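Side-chain contacts in threonine--tRNA ligase catalytic subunit (Aeropyrum pernix, PDB 3A32), which catalyses the attachment of threonine to its tRNA, activating the amino acid with ATP, and probably cannot remove mischarged serine because it lacks an editing domain: residues T37-P42 with G149-L154; A77-F82 with M95-I100. One frame throughout, in Å; residues are numbered along the deposited sequence.

Contact 1 of 2, residues T37-P42 with G149-L154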
loop_
_atom_site.group_PDB
_atom_site.type_symbol
_atom_site.label_atom_id
_atom_site.label_comp_id
_atom_site.label_asym_id
_atom_site.label_seq_id
_atom_site.Cartn_x
_atom_site.Cartn_y
_atom_site.Cartn_z
ATOM N N THR A 37 13.463 1.224 19.258
ATOM C CA THR A 37 12.130 1.010 18.729
ATOM C C THR A 37 11.038 0.729 19.797
ATOM O O THR A 37 9.850 0.962 19.538
ATOM C CB THR A 37 12.087 -0.217 17.790
ATOM O OG1 THR A 37 12.012 -1.429 18.572
ATOM C CG2 THR A 37 13.314 -0.229 16.816
ATOM N N GLY A 38 11.421 0.185 20.961
ATOM C CA GLY A 38 10.440 -0.408 21.861
ATOM C C GLY A 38 10.155 -1.864 21.504
ATOM O O GLY A 38 10.298 -2.274 20.342
ATOM N N ALA A 39 9.796 -2.644 22.531
ATOM C CA ALA A 39 9.460 -4.042 22.413
ATOM C C ALA A 39 8.142 -4.203 21.665
ATOM O O ALA A 39 7.258 -3.377 21.761
ATOM C CB ALA A 39 9.371 -4.685 23.812
ATOM N N GLY A 40 8.028 -5.286 20.917
ATOM C CA GLY A 40 6.794 -5.630 20.226
ATOM C C GLY A 40 6.402 -4.662 19.120
ATOM O O GLY A 40 5.240 -4.563 18.840
ATOM N N VAL A 41 7.363 -3.946 18.525
ATOM C CA VAL A 41 7.139 -3.096 17.352
ATOM C C VAL A 41 7.987 -3.618 16.176
ATOM O O VAL A 41 9.148 -3.209 16.003
ATOM C CB VAL A 41 7.506 -1.615 17.630
ATOM C CG1 VAL A 41 7.137 -0.730 16.438
ATOM C CG2 VAL A 41 6.787 -1.121 18.918
ATOM N N PRO A 42 7.434 -4.552 15.394
ATOM C CA PRO A 42 8.232 -5.190 14.333
ATOM C C PRO A 42 8.775 -4.174 13.334
ATOM O O PRO A 42 8.044 -3.355 12.776
ATOM C CB PRO A 42 7.240 -6.170 13.652
ATOM C CG PRO A 42 6.242 -6.476 14.696
ATOM C CD PRO A 42 6.084 -5.151 15.510
ATOM N N GLY A 149 5.628 -9.013 28.796
ATOM C CA GLY A 149 5.681 -10.457 28.979
ATOM C C GLY A 149 4.793 -11.196 28.009
ATOM O O GLY A 149 4.886 -12.400 27.903
ATOM N N SER A 150 3.932 -10.473 27.286
ATOM C CA SER A 150 3.012 -11.085 26.317
ATOM C C SER A 150 3.510 -11.075 24.860
ATOM O O SER A 150 3.033 -11.864 24.026
ATOM C CB SER A 150 1.681 -10.377 26.384
ATOM O OG SER A 150 1.106 -10.647 27.642
ATOM N N ILE A 151 4.448 -10.178 24.582
ATOM C CA ILE A 151 5.048 -10.048 23.267
ATOM C C ILE A 151 5.885 -11.255 22.857
ATOM O O ILE A 151 6.735 -11.744 23.627
ATOM C CB ILE A 151 5.913 -8.759 23.213
ATOM C CG1 ILE A 151 4.990 -7.557 23.163
ATOM C CG2 ILE A 151 6.836 -8.750 21.985
ATOM C CD1 ILE A 151 5.589 -6.444 23.981
ATOM N N TYR A 152 5.614 -11.742 21.648
ATOM C CA TYR A 152 6.360 -12.860 21.065
ATOM C C TYR A 152 6.518 -12.692 19.558
ATOM O O TYR A 152 5.552 -12.726 18.803
ATOM C CB TYR A 152 5.759 -14.244 21.430
ATOM C CG TYR A 152 6.629 -15.344 20.889
ATOM C CD1 TYR A 152 7.923 -15.551 21.393
ATOM C CD2 TYR A 152 6.222 -16.101 19.813
ATOM C CE1 TYR A 152 8.780 -16.504 20.848
ATOM C CE2 TYR A 152 7.065 -17.095 19.270
ATOM C CZ TYR A 152 8.338 -17.275 19.791
ATOM O OH TYR A 152 9.149 -18.242 19.259
ATOM N N GLY A 153 7.749 -12.499 19.121
ATOM C CA GLY A 153 8.039 -12.422 17.708
ATOM C C GLY A 153 7.066 -11.570 16.889
ATOM O O GLY A 153 6.860 -10.404 17.182
ATOM N N LEU A 154 6.495 -12.176 15.844
ATOM C CA LEU A 154 5.510 -11.540 14.975
ATOM C C LEU A 154 4.100 -11.959 15.391
ATOM O O LEU A 154 3.105 -11.427 14.865
ATOM C CB LEU A 154 5.762 -11.908 13.483
ATOM C CG LEU A 154 7.029 -11.354 12.803
ATOM C CD1 LEU A 154 7.203 -11.972 11.402
ATOM C CD2 LEU A 154 7.032 -9.820 12.724
#

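Contact 2 of 2, residues A77-F82 with M95-I100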
loop_
_atom_site.group_PDB
_atom_site.type_symbol
_atom_site.label_atom_id
_atom_site.label_comp_id
_atom_site.label_asym_id
_atom_site.label_seq_id
_atom_site.Cartn_x
_atom_site.Cartn_y
_atom_site.Cartn_z
ATOM N N ALA A 77 -7.913 8.686 15.973
ATOM C CA ALA A 77 -9.306 9.105 16.027
ATOM C C ALA A 77 -9.582 9.703 17.383
ATOM O O ALA A 77 -8.961 9.305 18.359
ATOM C CB ALA A 77 -10.266 7.922 15.790
ATOM N N SER A 78 -10.529 10.627 17.447
ATOM C CA SER A 78 -11.074 11.051 18.729
ATOM C C SER A 78 -11.601 9.814 19.382
ATOM O O SER A 78 -12.171 8.946 18.695
ATOM C CB SER A 78 -12.242 12.036 18.512
ATOM O OG SER A 78 -13.015 12.263 19.697
ATOM N N THR A 79 -11.485 9.737 20.713
ATOM C CA THR A 79 -12.121 8.634 21.418
ATOM C C THR A 79 -13.642 8.658 21.387
ATOM O O THR A 79 -14.284 7.654 21.767
ATOM C CB THR A 79 -11.633 8.492 22.854
ATOM O OG1 THR A 79 -11.614 9.781 23.502
ATOM C CG2 THR A 79 -10.245 7.838 22.876
ATOM N N GLU A 80 -14.242 9.763 20.936
ATOM C CA GLU A 80 -15.694 9.745 20.675
ATOM C C GLU A 80 -16.044 8.602 19.718
ATOM O O GLU A 80 -17.094 7.962 19.808
ATOM C CB GLU A 80 -16.195 11.052 20.082
ATOM C CG GLU A 80 -16.017 12.260 20.978
ATOM C CD GLU A 80 -16.680 12.087 22.339
ATOM O OE1 GLU A 80 -17.865 11.702 22.315
ATOM O OE2 GLU A 80 -16.010 12.315 23.400
ATOM N N LEU A 81 -15.141 8.322 18.800
ATOM C CA LEU A 81 -15.429 7.296 17.827
ATOM C C LEU A 81 -15.605 5.940 18.527
ATOM O O LEU A 81 -16.504 5.167 18.169
ATOM C CB LEU A 81 -14.344 7.255 16.738
ATOM C CG LEU A 81 -14.539 6.214 15.647
ATOM C CD1 LEU A 81 -15.855 6.412 14.900
ATOM C CD2 LEU A 81 -13.340 6.263 14.702
ATOM N N PHE A 82 -14.753 5.692 19.522
ATOM C CA PHE A 82 -14.712 4.423 20.239
ATOM C C PHE A 82 -15.656 4.420 21.447
ATOM O O PHE A 82 -16.045 3.349 21.899
ATOM C CB PHE A 82 -13.264 4.027 20.598
ATOM C CG PHE A 82 -12.332 4.046 19.400
ATOM C CD1 PHE A 82 -12.478 3.106 18.361
ATOM C CD2 PHE A 82 -11.348 5.022 19.281
ATOM C CE1 PHE A 82 -11.628 3.166 17.210
ATOM C CE2 PHE A 82 -10.490 5.043 18.158
ATOM C CZ PHE A 82 -10.655 4.124 17.117
ATOM N N MET A 95 -6.015 0.364 24.733
ATOM C CA MET A 95 -5.808 1.425 23.740
ATOM C C MET A 95 -4.657 2.351 24.104
ATOM O O MET A 95 -4.426 2.607 25.281
ATOM C CB MET A 95 -7.100 2.232 23.497
ATOM C CG MET A 95 -8.276 1.401 22.969
ATOM S SD MET A 95 -9.868 2.309 22.879
ATOM C CE MET A 95 -9.438 3.576 21.723
ATOM N N TYR A 96 -3.933 2.838 23.093
ATOM C CA TYR A 96 -2.938 3.873 23.301
ATOM C C TYR A 96 -3.616 5.255 23.179
ATOM O O TYR A 96 -4.134 5.623 22.109
ATOM C CB TYR A 96 -1.776 3.716 22.309
ATOM C CG TYR A 96 -1.060 2.379 22.430
ATOM C CD1 TYR A 96 -0.528 1.952 23.666
ATOM C CD2 TYR A 96 -0.862 1.568 21.309
ATOM C CE1 TYR A 96 0.171 0.734 23.770
ATOM C CE2 TYR A 96 -0.176 0.385 21.396
ATOM C CZ TYR A 96 0.332 -0.041 22.626
ATOM O OH TYR A 96 1.008 -1.247 22.708
ATOM N N LEU A 97 -3.649 5.988 24.285
ATOM C CA LEU A 97 -4.432 7.238 24.340
ATOM C C LEU A 97 -3.528 8.446 24.469
ATOM O O LEU A 97 -2.459 8.374 25.095
ATOM C CB LEU A 97 -5.432 7.228 25.483
ATOM C CG LEU A 97 -6.492 6.118 25.363
ATOM C CD1 LEU A 97 -7.414 6.162 26.589
ATOM C CD2 LEU A 97 -7.275 6.261 24.085
ATOM N N PHE A 98 -3.952 9.550 23.879
ATOM C CA PHE A 98 -3.164 10.768 23.969
ATOM C C PHE A 98 -4.091 11.981 23.834
ATOM O O PHE A 98 -5.265 11.876 23.445
ATOM C CB PHE A 98 -1.989 10.769 22.946
ATOM C CG PHE A 98 -2.430 10.684 21.495
ATOM C CD1 PHE A 98 -2.639 11.853 20.737
ATOM C CD2 PHE A 98 -2.626 9.443 20.879
ATOM C CE1 PHE A 98 -3.062 11.812 19.363
ATOM C CE2 PHE A 98 -3.062 9.362 19.499
ATOM C CZ PHE A 98 -3.275 10.543 18.753
ATOM N N ASP A 99 -3.543 13.127 24.191
ATOM C CA ASP A 99 -4.257 14.367 24.253
ATOM C C ASP A 99 -3.906 15.279 23.068
ATOM O O ASP A 99 -2.741 15.345 22.702
ATOM C CB ASP A 99 -3.788 15.076 25.526
ATOM C CG ASP A 99 -4.672 16.224 25.885
ATOM O OD1 ASP A 99 -5.789 15.892 26.381
ATOM O OD2 ASP A 99 -4.266 17.411 25.644
ATOM N N ILE A 100 -4.919 15.941 22.484
ATOM C CA ILE A 100 -4.800 17.150 21.631
ATOM C C ILE A 100 -6.017 17.936 22.181
ATOM O O ILE A 100 -7.144 17.756 21.745
ATOM C CB ILE A 100 -5.054 16.825 20.104
ATOM C CG1 ILE A 100 -4.366 15.519 19.629
ATOM C CG2 ILE A 100 -4.674 18.006 19.257
ATOM C CD1 ILE A 100 -4.668 15.106 18.177
#

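Contact 1 of 2, residues T37-P42 with G149-L154
Gly40 and Ile151 bring two loops together with their CA atoms 5.6 Å apart, and from there 39-42 and 151-154 run nearly parallel, their end-to-end directions 12° apart. The first loop makes a type II beta turn from Gly38 to Val41, just after helix 34-37. The second joins the antiparallel strands 134-143 and 159-170, the motif 2 hairpin of the class II synthetase core. No hydrogen bond joins the two segments. The contact is apolar and lies at the surface.

Ile151 has the largest share of the buried surface. With chi1 at -73°, CG1 sits beside the backbone N and CG2 anti to it, which brings Ile151 CG2 to 3.6 Å from Gly40 CA. The other branch reaches the same glycine, with Ile151 CD1 4.0 Å from Gly40 CA. Both branches thus lie against one side of Gly40, where no side chain intervenes. A CB on Gly40 would point at Ile151 and collide with its CG1, and the positive phi of 66° also suits glycine. At its far end, Ile151 CD1 reaches the methyl of Ala39, 4.2 Å from Ala39 CB. With an alanine here both branches are gone, which would probably open a gap beside the Gly40 backbone and leave the Ala39 methyl without its partner.

Arg158 borders this end. It shares a backbone hydrogen bond with Gly40, and the side chains of Ala39 and Ile151 both touch it. Farther along, the backbone N of Leu154 hydrogen-bonds to His9 NE2. On the side turned away from 149-154, Val41 packs on Pro74 of the second subunit. The contact ends at Pro42, whose ring is crossed obliquely by the Leu154 side chain: Leu154 CD2 lies 3.8 Å from Pro42 CB and 4.0 Å from Pro42 CG.

Contact 2 of 2, residues A77-F82 with M95-I100
Met95 CE meets the Phe82 ring obliquely, 3.4 Å from Phe82 CD2 and 3.7 Å from Phe82 CG. The Met95 chain is extended as far as SD and then bends at chi3 (62°), which turns the methyl to the ring. Met95 SD lies 5.2 Å from the ring centroid, a Met-aromatic contact. Beside this pair, Thr79 CG2 touches Leu97 CD2 at 3.6 Å, the two side chains crossing at about a right angle.

The hydroxyl of Thr79 has a different partner: OG1 hydrogen-bonds to Glu104 OE1 on strand 103-107. Leu97 packs on Glu104 and Ala106 of that strand, while Phe82 and Met95 both touch Pro109. Ser78 precedes the turn that leads into the helix, and its OG accepts from Glu80 N at 3.0 Å, a capping bond. On the subunit boundary, the rings of Tyr96 and Phe98 meet Phe98 and Tyr96 of the second subunit.

Strands 76-78 and 96-100 are the outer strands of a small three-stranded antiparallel sheet, with 103-107 between them. Thr79, just after strand 76-78, and Phe82, in the helix that follows, pack against Leu97 of the other outer strand and Met95 just before it.

Contact 1 and contact 2 do not touch. Their centres are 23 Å apart and their nearest atoms about 7 Å. Along the chain, contact 2 falls within the span between the two segments of contact 1. Arg158 links their surroundings: it borders contact 1 and also packs against Tyr96 of contact 2. Both contacts reach the second subunit of the homodimer. Their relation to the zinc differs. The Phe82 side chain in contact 2 is about 7 Å from that of the zinc ligand Cys112 and about 10 Å from the ion itself, so it is near the site without binding the metal. Contact 1 lies away from the annotated sites.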